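Segregation and condensation protein B (Chlorobium tepidum TLS, PDB 1T6S) probably helps partition chromosomes during cell division, as the winged helix-turn-helix subunit ScpB of the segregation and condensation complex. Local coordinates at residues 100-105 / 116-121; 109-114 / 125-130; 135-140 / 146-151. One frame throughout, in Å; residues are numbered along the deposited sequence.

Contact 1 (100-105 / 116-121); sequences LAVVAW and QIRGAS
V102 turns CG1 anti to its backbone N (chi1 177°), which spreads its two methyls toward different residues of 116-121: CG1 toward I117, CG2 toward R118. I117 brings CD1, at the end of its longer branch, to 4.0 Å from V102 CG1, the two side chains passing alongside one another head to tail. On the other branch, V102 CG2 lies 3.9 Å from R118 CG, so the arginine offers its aliphatic stem here. The R118 chain then bends at chi3 (73°), and its guanidinium has a long, weak ion pair with E98 of helix 87-106. A beta-branched valine suits this spot because one short residue serves two neighbours, while I114 of helix 111-118 also packs against it. Just beyond R118 the helix gives way at G119, whose positive phi favours glycine. The pair joins the first helix of the C-terminal winged helix-turn-helix, 87-106, to the end of that unit's second helix, 111-118. Helix 87-106 also meets the second subunit, where W105 makes cation-pi contacts with R90 and R94 of that chain. Between 100-105 and 116-121 the adhesion is thus purely van der Waals, a modest surface seam in which the arginine contributes carbon and keeps its charge for other partners.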
loop_
_atom_site.group_PDB
_atom_site.type_symbol
_atom_site.label_atom_id
_atom_site.label_comp_id
_atom_site.label_asym_id
_atom_site.label_seq_id
_atom_site.Cartn_x
_atom_site.Cartn_y
_atom_site.Cartn_z
ATOM N N LEU A 100 -8.644 -4.349 -2.357
ATOM C CA LEU A 100 -7.653 -4.783 -1.374
ATOM C C LEU A 100 -8.281 -4.874 0.012
ATOM O O LEU A 100 -8.007 -5.795 0.781
ATOM C CB LEU A 100 -6.493 -3.791 -1.279
ATOM C CG LEU A 100 -5.099 -4.411 -1.297
ATOM C CD1 LEU A 100 -4.061 -3.352 -0.927
ATOM C CD2 LEU A 100 -5.028 -5.596 -0.376
ATOM N N ALA A 101 -9.105 -3.880 0.332
ATOM C CA ALA A 101 -9.795 -3.805 1.609
ATOM C C ALA A 101 -10.760 -4.977 1.771
ATOM O O ALA A 101 -10.843 -5.565 2.845
ATOM C CB ALA A 101 -10.571 -2.472 1.704
ATOM N N VAL A 102 -11.495 -5.301 0.704
ATOM C CA VAL A 102 -12.446 -6.411 0.724
ATOM C C VAL A 102 -11.710 -7.738 0.944
ATOM O O VAL A 102 -12.161 -8.596 1.708
ATOM C CB VAL A 102 -13.274 -6.474 -0.591
ATOM C CG1 VAL A 102 -14.205 -7.700 -0.573
ATOM C CG2 VAL A 102 -14.119 -5.196 -0.742
ATOM N N VAL A 103 -10.570 -7.898 0.280
ATOM C CA VAL A 103 -9.767 -9.115 0.452
ATOM C C VAL A 103 -9.233 -9.207 1.889
ATOM O O VAL A 103 -9.322 -10.260 2.546
ATOM C CB VAL A 103 -8.610 -9.164 -0.551
ATOM C CG1 VAL A 103 -7.768 -10.461 -0.332
ATOM C CG2 VAL A 103 -9.182 -9.143 -1.960
ATOM N N ALA A 104 -8.704 -8.095 2.383
ATOM C CA ALA A 104 -8.172 -8.060 3.737
ATOM C C ALA A 104 -9.220 -8.498 4.730
ATOM O O ALA A 104 -8.923 -9.241 5.670
ATOM C CB ALA A 104 -7.675 -6.634 4.103
ATOM N N TRP A 105 -10.459 -8.057 4.528
ATOM C CA TRP A 105 -11.509 -8.411 5.474
ATOM C C TRP A 105 -12.213 -9.751 5.259
ATOM O O TRP A 105 -12.447 -10.476 6.218
ATOM C CB TRP A 105 -12.551 -7.286 5.530
ATOM C CG TRP A 105 -13.602 -7.545 6.567
ATOM C CD1 TRP A 105 -14.911 -7.878 6.347
ATOM C CD2 TRP A 105 -13.422 -7.533 7.991
ATOM N NE1 TRP A 105 -15.556 -8.070 7.542
ATOM C CE2 TRP A 105 -14.668 -7.867 8.569
ATOM C CE3 TRP A 105 -12.330 -7.272 8.836
ATOM C CZ2 TRP A 105 -14.852 -7.946 9.949
ATOM C CZ3 TRP A 105 -12.521 -7.352 10.220
ATOM C CH2 TRP A 105 -13.773 -7.687 10.755
ATOM N N GLN A 116 -19.999 -9.287 -5.519
ATOM C CA GLN A 116 -21.245 -9.227 -4.751
ATOM C C GLN A 116 -21.178 -8.172 -3.633
ATOM O O GLN A 116 -22.083 -7.351 -3.478
ATOM C CB GLN A 116 -21.544 -10.592 -4.115
ATOM C CG GLN A 116 -21.744 -11.726 -5.102
ATOM C CD GLN A 116 -23.085 -11.650 -5.808
ATOM O OE1 GLN A 116 -23.298 -12.297 -6.843
ATOM N NE2 GLN A 116 -24.005 -10.863 -5.246
ATOM N N ILE A 117 -20.106 -8.216 -2.848
ATOM C CA ILE A 117 -19.900 -7.290 -1.741
ATOM C C ILE A 117 -19.797 -5.824 -2.197
ATOM O O ILE A 117 -20.383 -4.936 -1.575
ATOM C CB ILE A 117 -18.615 -7.688 -0.938
ATOM C CG1 ILE A 117 -18.819 -9.059 -0.277
ATOM C CG2 ILE A 117 -18.299 -6.651 0.121
ATOM C CD1 ILE A 117 -17.538 -9.749 0.130
ATOM N N ARG A 118 -19.065 -5.588 -3.280
ATOM C CA ARG A 118 -18.855 -4.256 -3.839
ATOM C C ARG A 118 -19.974 -3.768 -4.766
ATOM O O ARG A 118 -20.357 -2.603 -4.720
ATOM C CB ARG A 118 -17.562 -4.223 -4.659
ATOM C CG ARG A 118 -16.272 -4.237 -3.865
ATOM C CD ARG A 118 -15.080 -4.134 -4.804
ATOM N NE ARG A 118 -14.895 -2.801 -5.390
ATOM C CZ ARG A 118 -14.499 -2.592 -6.645
ATOM N NH1 ARG A 118 -14.274 -3.627 -7.443
ATOM N NH2 ARG A 118 -14.272 -1.358 -7.084
ATOM N N GLY A 119 -20.458 -4.666 -5.620
ATOM C CA GLY A 119 -21.478 -4.323 -6.590
ATOM C C GLY A 119 -20.779 -3.461 -7.622
ATOM O O GLY A 119 -21.157 -2.307 -7.825
ATOM N N ALA A 120 -19.755 -4.025 -8.267
ATOM C CA ALA A 120 -18.939 -3.314 -9.254
ATOM C C ALA A 120 -19.293 -3.555 -10.719
ATOM O O ALA A 120 -20.453 -3.780 -11.057
ATOM C CB ALA A 120 -17.470 -3.648 -9.024
ATOM N N SER A 121 -18.288 -3.510 -11.592
ATOM C CA SER A 121 -18.523 -3.692 -13.021
ATOM C C SER A 121 -18.500 -5.141 -13.541
ATOM O O SER A 121 -19.436 -5.560 -14.217
ATOM C CB SER A 121 -17.548 -2.819 -13.824
#

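Contact 2 (109-114 / 125-130); sequences VTKGEI and SIDRLL. With NO3 (nitrate ion), chain C; NO3 (nitrate ion), chain G.
K111 and I126 mark the nearest approach of the two backbones, their CA atoms 7.7 Å apart, where the first turn of helix 111-118 faces the start of helix 125-131. A capping box begins the former helix. T110 OG1, set between its backbone N and carbonyl carbon (chi1 70°), accepts from E113 N at 3.0 Å. In return E113 OE2 takes T110 N at 3.0 Å, a nearly straight bond (168°) that arrives on the anti side of the carboxylate and somewhat out of its plane. Threonine and glutamate suit these places because each side chain satisfies the other's amide.

I126 is the pivot across the contact. Its CD1 meets I114 CD1 tip to tip at 4.2 Å, while its CG2 branch touches K111 CE at 3.6 Å. The branched isoleucine can thus serve a buried apolar partner and a lysine stem at once, and it also rests on Y150 and I135 of the sheet. These are the second and third helices of the C-terminal winged helix-turn-helix, the third being the one that usually reads DNA in this fold, though no DNA contact is established here. Were this isoleucine cut back to an alanine, I114 CD1 would probably lose its partner and the K111 stem be free to shift, opening a gap beside Y150.

Past its contact with I126 CG2, the extended K111 chain carries NZ to a nitrate, probably from the crystallisation liquor, whose O1 it binds at 2.9 Å. The same ion takes I126 N on O2 at 2.8 Å and D127 N on O3, so helix-start amides and a lysine grip it together. D127 OD1 stays 4.3 Å from K111 NZ, too far for a salt bridge, though the opposite charges probably still attract. A second nitrate accepts from G112 N, where a side chain would be crowded by the ion.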
loop_
_atom_site.group_PDB
_atom_site.type_symbol
_atom_site.label_atom_id
_atom_site.label_comp_id
_atom_site.label_asym_id
_atom_site.label_seq_id
_atom_site.Cartn_x
_atom_site.Cartn_y
_atom_site.Cartn_z
ATOM N N VAL A 109 -11.395 -15.072 -0.343
ATOM C CA VAL A 109 -12.563 -14.662 -1.123
ATOM C C VAL A 109 -12.327 -14.733 -2.630
ATOM O O VAL A 109 -11.220 -14.478 -3.106
ATOM C CB VAL A 109 -12.989 -13.207 -0.721
ATOM C CG1 VAL A 109 -11.904 -12.212 -1.105
ATOM C CG2 VAL A 109 -14.304 -12.843 -1.373
ATOM N N THR A 110 -13.381 -15.087 -3.365
ATOM C CA THR A 110 -13.333 -15.200 -4.827
ATOM C C THR A 110 -13.712 -13.887 -5.516
ATOM O O THR A 110 -14.258 -12.983 -4.890
ATOM C CB THR A 110 -14.350 -16.236 -5.342
ATOM O OG1 THR A 110 -15.675 -15.714 -5.169
ATOM C CG2 THR A 110 -14.233 -17.548 -4.573
ATOM N N LYS A 111 -13.446 -13.813 -6.819
ATOM C CA LYS A 111 -13.802 -12.639 -7.600
ATOM C C LYS A 111 -15.318 -12.455 -7.567
ATOM O O LYS A 111 -15.818 -11.339 -7.418
ATOM C CB LYS A 111 -13.364 -12.790 -9.058
ATOM C CG LYS A 111 -11.870 -12.740 -9.277
ATOM C CD LYS A 111 -11.526 -12.637 -10.760
ATOM C CE LYS A 111 -10.016 -12.524 -10.948
ATOM N NZ LYS A 111 -9.621 -12.437 -12.392
ATOM N N GLY A 112 -16.054 -13.550 -7.718
ATOM C CA GLY A 112 -17.502 -13.455 -7.691
ATOM C C GLY A 112 -17.993 -12.864 -6.383
ATOM O O GLY A 112 -18.881 -12.010 -6.362
ATOM N N GLU A 113 -17.405 -13.326 -5.284
ATOM C CA GLU A 113 -17.770 -12.852 -3.970
ATOM C C GLU A 113 -17.417 -11.373 -3.791
ATOM O O GLU A 113 -18.217 -10.598 -3.270
ATOM C CB GLU A 113 -17.090 -13.722 -2.900
ATOM C CG GLU A 113 -17.773 -15.093 -2.726
ATOM C CD GLU A 113 -16.977 -16.085 -1.881
ATOM O OE1 GLU A 113 -17.579 -17.068 -1.405
ATOM O OE2 GLU A 113 -15.759 -15.902 -1.696
ATOM N N ILE A 114 -16.231 -10.976 -4.246
ATOM C CA ILE A 114 -15.811 -9.578 -4.122
ATOM C C ILE A 114 -16.808 -8.698 -4.874
ATOM O O ILE A 114 -17.222 -7.635 -4.393
ATOM C CB ILE A 114 -14.390 -9.363 -4.716
ATOM C CG1 ILE A 114 -13.342 -10.049 -3.820
ATOM C CG2 ILE A 114 -14.105 -7.847 -4.850
ATOM C CD1 ILE A 114 -11.996 -10.261 -4.485
ATOM N N SER A 125 -8.926 -5.158 -10.931
ATOM C CA SER A 125 -8.236 -4.929 -9.669
ATOM C C SER A 125 -7.492 -6.147 -9.145
ATOM O O SER A 125 -6.383 -6.024 -8.626
ATOM C CB SER A 125 -9.220 -4.409 -8.624
ATOM O OG SER A 125 -9.561 -3.066 -8.918
ATOM N N ILE A 126 -8.093 -7.325 -9.263
ATOM C CA ILE A 126 -7.401 -8.527 -8.805
ATOM C C ILE A 126 -6.098 -8.721 -9.569
ATOM O O ILE A 126 -5.067 -9.016 -8.966
ATOM C CB ILE A 126 -8.257 -9.796 -8.979
ATOM C CG1 ILE A 126 -9.327 -9.848 -7.891
ATOM C CG2 ILE A 126 -7.367 -11.046 -8.923
ATOM C CD1 ILE A 126 -10.390 -8.834 -8.058
ATOM N N ASP A 127 -6.139 -8.580 -10.893
ATOM C CA ASP A 127 -4.920 -8.754 -11.671
ATOM C C ASP A 127 -3.875 -7.721 -11.252
ATOM O O ASP A 127 -2.691 -8.044 -11.123
ATOM C CB ASP A 127 -5.177 -8.611 -13.180
ATOM C CG ASP A 127 -5.825 -9.844 -13.794
ATOM O OD1 ASP A 127 -5.639 -10.958 -13.261
ATOM O OD2 ASP A 127 -6.510 -9.696 -14.825
ATOM N N ARG A 128 -4.310 -6.484 -11.033
ATOM C CA ARG A 128 -3.381 -5.428 -10.638
ATOM C C ARG A 128 -2.748 -5.728 -9.285
ATOM O O ARG A 128 -1.539 -5.580 -9.110
ATOM C CB ARG A 128 -4.089 -4.064 -10.621
ATOM C CG ARG A 128 -4.613 -3.641 -11.983
ATOM C CD ARG A 128 -4.858 -2.130 -12.061
ATOM N NE ARG A 128 -5.845 -1.670 -11.081
ATOM C CZ ARG A 128 -7.162 -1.696 -11.249
ATOM N NH1 ARG A 128 -7.677 -2.159 -12.379
ATOM N NH2 ARG A 128 -7.955 -1.265 -10.274
ATOM N N LEU A 129 -3.557 -6.206 -8.346
ATOM C CA LEU A 129 -3.062 -6.511 -7.010
ATOM C C LEU A 129 -2.131 -7.725 -7.028
ATOM O O LEU A 129 -1.160 -7.782 -6.268
ATOM C CB LEU A 129 -4.245 -6.716 -6.047
ATOM C CG LEU A 129 -5.074 -5.438 -5.760
ATOM C CD1 LEU A 129 -6.293 -5.767 -4.924
ATOM C CD2 LEU A 129 -4.185 -4.425 -5.024
ATOM N N LEU A 130 -2.404 -8.683 -7.910
ATOM C CA LEU A 130 -1.543 -9.864 -8.021
ATOM C C LEU A 130 -0.195 -9.459 -8.624
ATOM O O LEU A 130 0.850 -9.911 -8.166
ATOM C CB LEU A 130 -2.195 -10.936 -8.901
ATOM C CG LEU A 130 -3.324 -11.774 -8.285
ATOM C CD1 LEU A 130 -4.142 -12.415 -9.397
ATOM C CD2 LEU A 130 -2.749 -12.845 -7.351
HETATM N N NO3 C . -9.793 -8.867 -11.874
HETATM O O1 NO3 C . -10.600 -9.711 -12.331
HETATM O O2 NO3 C . -10.192 -8.156 -11.001
HETATM O O3 NO3 C . -8.689 -8.839 -12.347
HETATM N N NO3 G . -15.120 -16.601 -9.693
HETATM O O1 NO3 G . -13.969 -16.453 -10.207
HETATM O O2 NO3 G . -15.324 -16.089 -8.644
HETATM O O3 NO3 G . -15.935 -17.256 -10.309
#

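Contact 3 (135-140 / 146-151); sequences IEVRGR and RPLQYG. With NO3 (nitrate ion), chain V.
The guanidinium of R138 lies flat over G151, whose CA sits 3.8 Å from R138 CZ, over the centre of one face. At its edge, in plane, is the E136 carboxylate, with R138 NH1 3.0 Å from E136 OE1 in a salt bridge. Glycine suits position 151 because a CB there would run into that guanidinium. The R140 guanidinium has L148 CD2 over one face, offset toward the rim and 3.4 Å from R140 NH1. At its edge R140 NH1 donates to R146 O (3.2 Å), almost in the guanidinium plane. R140 NE binds O1 of a nitrate, probably from the crystallisation liquor, at 2.9 Å. R140 gets there on a chain extended from CG to NE, running alongside L148.

Apolar packing fills the middle: V137 sends CG1 to L148 CD2 (4.0 Å) and CG2 to Y150 CE2. This antiparallel hairpin corresponds to the wing of the winged helix-turn-helix. E136 and G151 exchange two backbone bonds, but R138 and G139 together face Q149 in a beta bulge; G139, whose angles require glycine, leaves its buried N without a partner. The nitrate also binds H62 of the second subunit, and I64 of that chain packs on R140 and L148. The hairpin therefore combines backbone bonding with arginines held flat by carbon on a face and acceptors at an edge, and R140 turns its charge to a site between subunits that could hold an anion.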
loop_
_atom_site.group_PDB
_atom_site.type_symbol
_atom_site.label_atom_id
_atom_site.label_comp_id
_atom_site.label_asym_id
_atom_site.label_seq_id
_atom_site.Cartn_x
_atom_site.Cartn_y
_atom_site.Cartn_z
ATOM N N ILE A 135 -1.656 -9.470 -3.070
ATOM C CA ILE A 135 -2.572 -10.566 -2.767
ATOM C C ILE A 135 -2.005 -11.806 -3.456
ATOM O O ILE A 135 -1.112 -11.703 -4.298
ATOM C CB ILE A 135 -4.024 -10.310 -3.300
ATOM C CG1 ILE A 135 -3.999 -10.097 -4.824
ATOM C CG2 ILE A 135 -4.646 -9.096 -2.569
ATOM C CD1 ILE A 135 -5.400 -9.964 -5.464
ATOM N N GLU A 136 -2.551 -12.961 -3.108
ATOM C CA GLU A 136 -2.118 -14.221 -3.668
ATOM C C GLU A 136 -3.268 -15.218 -3.554
ATOM O O GLU A 136 -4.256 -14.979 -2.851
ATOM C CB GLU A 136 -0.927 -14.752 -2.870
ATOM C CG GLU A 136 -1.277 -15.001 -1.404
ATOM C CD GLU A 136 -0.098 -15.481 -0.595
ATOM O OE1 GLU A 136 -0.248 -15.613 0.643
ATOM O OE2 GLU A 136 0.971 -15.724 -1.200
ATOM N N VAL A 137 -3.130 -16.352 -4.231
ATOM C CA VAL A 137 -4.158 -17.390 -4.172
ATOM C C VAL A 137 -4.028 -18.168 -2.860
ATOM O O VAL A 137 -2.923 -18.517 -2.456
ATOM C CB VAL A 137 -4.014 -18.380 -5.357
ATOM C CG1 VAL A 137 -4.953 -19.579 -5.167
ATOM C CG2 VAL A 137 -4.315 -17.673 -6.661
ATOM N N ARG A 138 -5.154 -18.444 -2.206
ATOM C CA ARG A 138 -5.169 -19.203 -0.955
ATOM C C ARG A 138 -5.757 -20.588 -1.187
ATOM O O ARG A 138 -5.690 -21.451 -0.312
ATOM C CB ARG A 138 -6.037 -18.509 0.093
ATOM C CG ARG A 138 -5.393 -17.358 0.809
ATOM C CD ARG A 138 -4.925 -17.769 2.209
ATOM N NE ARG A 138 -4.817 -16.583 3.072
ATOM C CZ ARG A 138 -3.895 -15.636 2.926
ATOM N NH1 ARG A 138 -2.986 -15.732 1.959
ATOM N NH2 ARG A 138 -3.904 -14.586 3.729
ATOM N N GLY A 139 -6.358 -20.780 -2.361
ATOM C CA GLY A 139 -6.966 -22.055 -2.702
ATOM C C GLY A 139 -8.141 -21.882 -3.653
ATOM O O GLY A 139 -8.202 -20.890 -4.368
ATOM N N ARG A 140 -9.058 -22.850 -3.666
ATOM C CA ARG A 140 -10.244 -22.806 -4.522
ATOM C C ARG A 140 -11.499 -22.990 -3.687
ATOM O O ARG A 140 -11.563 -23.862 -2.807
ATOM C CB ARG A 140 -10.168 -23.887 -5.607
ATOM C CG ARG A 140 -9.185 -23.563 -6.737
ATOM C CD ARG A 140 -9.165 -24.662 -7.787
ATOM N NE ARG A 140 -8.094 -24.495 -8.768
ATOM C CZ ARG A 140 -8.130 -23.640 -9.787
ATOM N NH1 ARG A 140 -9.188 -22.865 -9.972
ATOM N NH2 ARG A 140 -7.108 -23.562 -10.629
ATOM N N ARG A 146 -15.224 -24.267 -8.881
ATOM C CA ARG A 146 -14.060 -24.147 -8.004
ATOM C C ARG A 146 -13.219 -22.912 -8.287
ATOM O O ARG A 146 -12.024 -23.016 -8.603
ATOM C CB ARG A 146 -13.178 -25.394 -8.132
ATOM C CG ARG A 146 -13.553 -26.521 -7.196
ATOM C CD ARG A 146 -12.936 -26.276 -5.812
ATOM N NE ARG A 146 -13.345 -27.275 -4.833
ATOM C CZ ARG A 146 -13.123 -28.582 -4.949
ATOM N NH1 ARG A 146 -12.485 -29.059 -6.015
ATOM N NH2 ARG A 146 -13.543 -29.410 -3.993
ATOM N N PRO A 147 -13.819 -21.720 -8.156
ATOM C CA PRO A 147 -13.054 -20.493 -8.417
ATOM C C PRO A 147 -11.952 -20.230 -7.394
ATOM O O PRO A 147 -12.061 -20.615 -6.237
ATOM C CB PRO A 147 -14.126 -19.406 -8.415
ATOM C CG PRO A 147 -15.160 -19.958 -7.428
ATOM C CD PRO A 147 -15.219 -21.425 -7.798
ATOM N N LEU A 148 -10.888 -19.576 -7.848
ATOM C CA LEU A 148 -9.751 -19.235 -7.003
ATOM C C LEU A 148 -10.173 -18.265 -5.909
ATOM O O LEU A 148 -11.012 -17.382 -6.141
ATOM C CB LEU A 148 -8.655 -18.580 -7.849
ATOM C CG LEU A 148 -8.023 -19.457 -8.939
ATOM C CD1 LEU A 148 -7.069 -18.648 -9.821
ATOM C CD2 LEU A 148 -7.278 -20.588 -8.249
ATOM N N GLN A 149 -9.595 -18.445 -4.721
ATOM C CA GLN A 149 -9.848 -17.584 -3.562
ATOM C C GLN A 149 -8.576 -16.809 -3.328
ATOM O O GLN A 149 -7.483 -17.345 -3.520
ATOM C CB GLN A 149 -10.139 -18.419 -2.317
ATOM C CG GLN A 149 -11.347 -19.309 -2.433
ATOM C CD GLN A 149 -11.469 -20.221 -1.242
ATOM O OE1 GLN A 149 -10.589 -21.045 -0.993
ATOM N NE2 GLN A 149 -12.549 -20.069 -0.487
ATOM N N TYR A 150 -8.702 -15.555 -2.909
ATOM C CA TYR A 150 -7.521 -14.725 -2.668
ATOM C C TYR A 150 -7.375 -14.266 -1.236
ATOM O O TYR A 150 -8.345 -14.229 -0.489
ATOM C CB TYR A 150 -7.531 -13.503 -3.585
ATOM C CG TYR A 150 -7.593 -13.855 -5.049
ATOM C CD1 TYR A 150 -8.813 -14.077 -5.688
ATOM C CD2 TYR A 150 -6.428 -14.024 -5.785
ATOM C CE1 TYR A 150 -8.858 -14.465 -7.035
ATOM C CE2 TYR A 150 -6.471 -14.410 -7.114
ATOM C CZ TYR A 150 -7.683 -14.630 -7.730
ATOM O OH TYR A 150 -7.696 -15.031 -9.044
ATOM N N GLY A 151 -6.144 -13.927 -0.866
ATOM C CA GLY A 151 -5.863 -13.445 0.478
ATOM C C GLY A 151 -4.713 -12.456 0.365
ATOM O O GLY A 151 -4.065 -12.405 -0.673
HETATM N N NO3 V . -5.494 -26.804 -8.680
HETATM O O1 NO3 V . -5.906 -26.054 -7.773
HETATM O O2 NO3 V . -5.820 -26.541 -9.797
HETATM O O3 NO3 V . -4.794 -27.740 -8.361
#

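In the fold
All three contacts belong to the C-terminal winged helix-turn-helix. Contact 1 is a surface contact, small and apolar, between that unit's first and second helices; contact 2 is half buried and joins its second helix to its third, sharing helix 111-118 with contact 1; contact 3, the wing hairpin, is the most extensive and the only one built on backbone bonds. V102 and V103 pack on I114, linking contact 1 to contact 2, while V103 also reaches I135 and G151. The strand at V109 probably bonds to Y150, tying contact 2 to contact 3. Nitrates are hydrogen-bonded within contacts 2 and 3, while one merely lies near R118 of contact 1; the second subunit touches contacts 1 and 3.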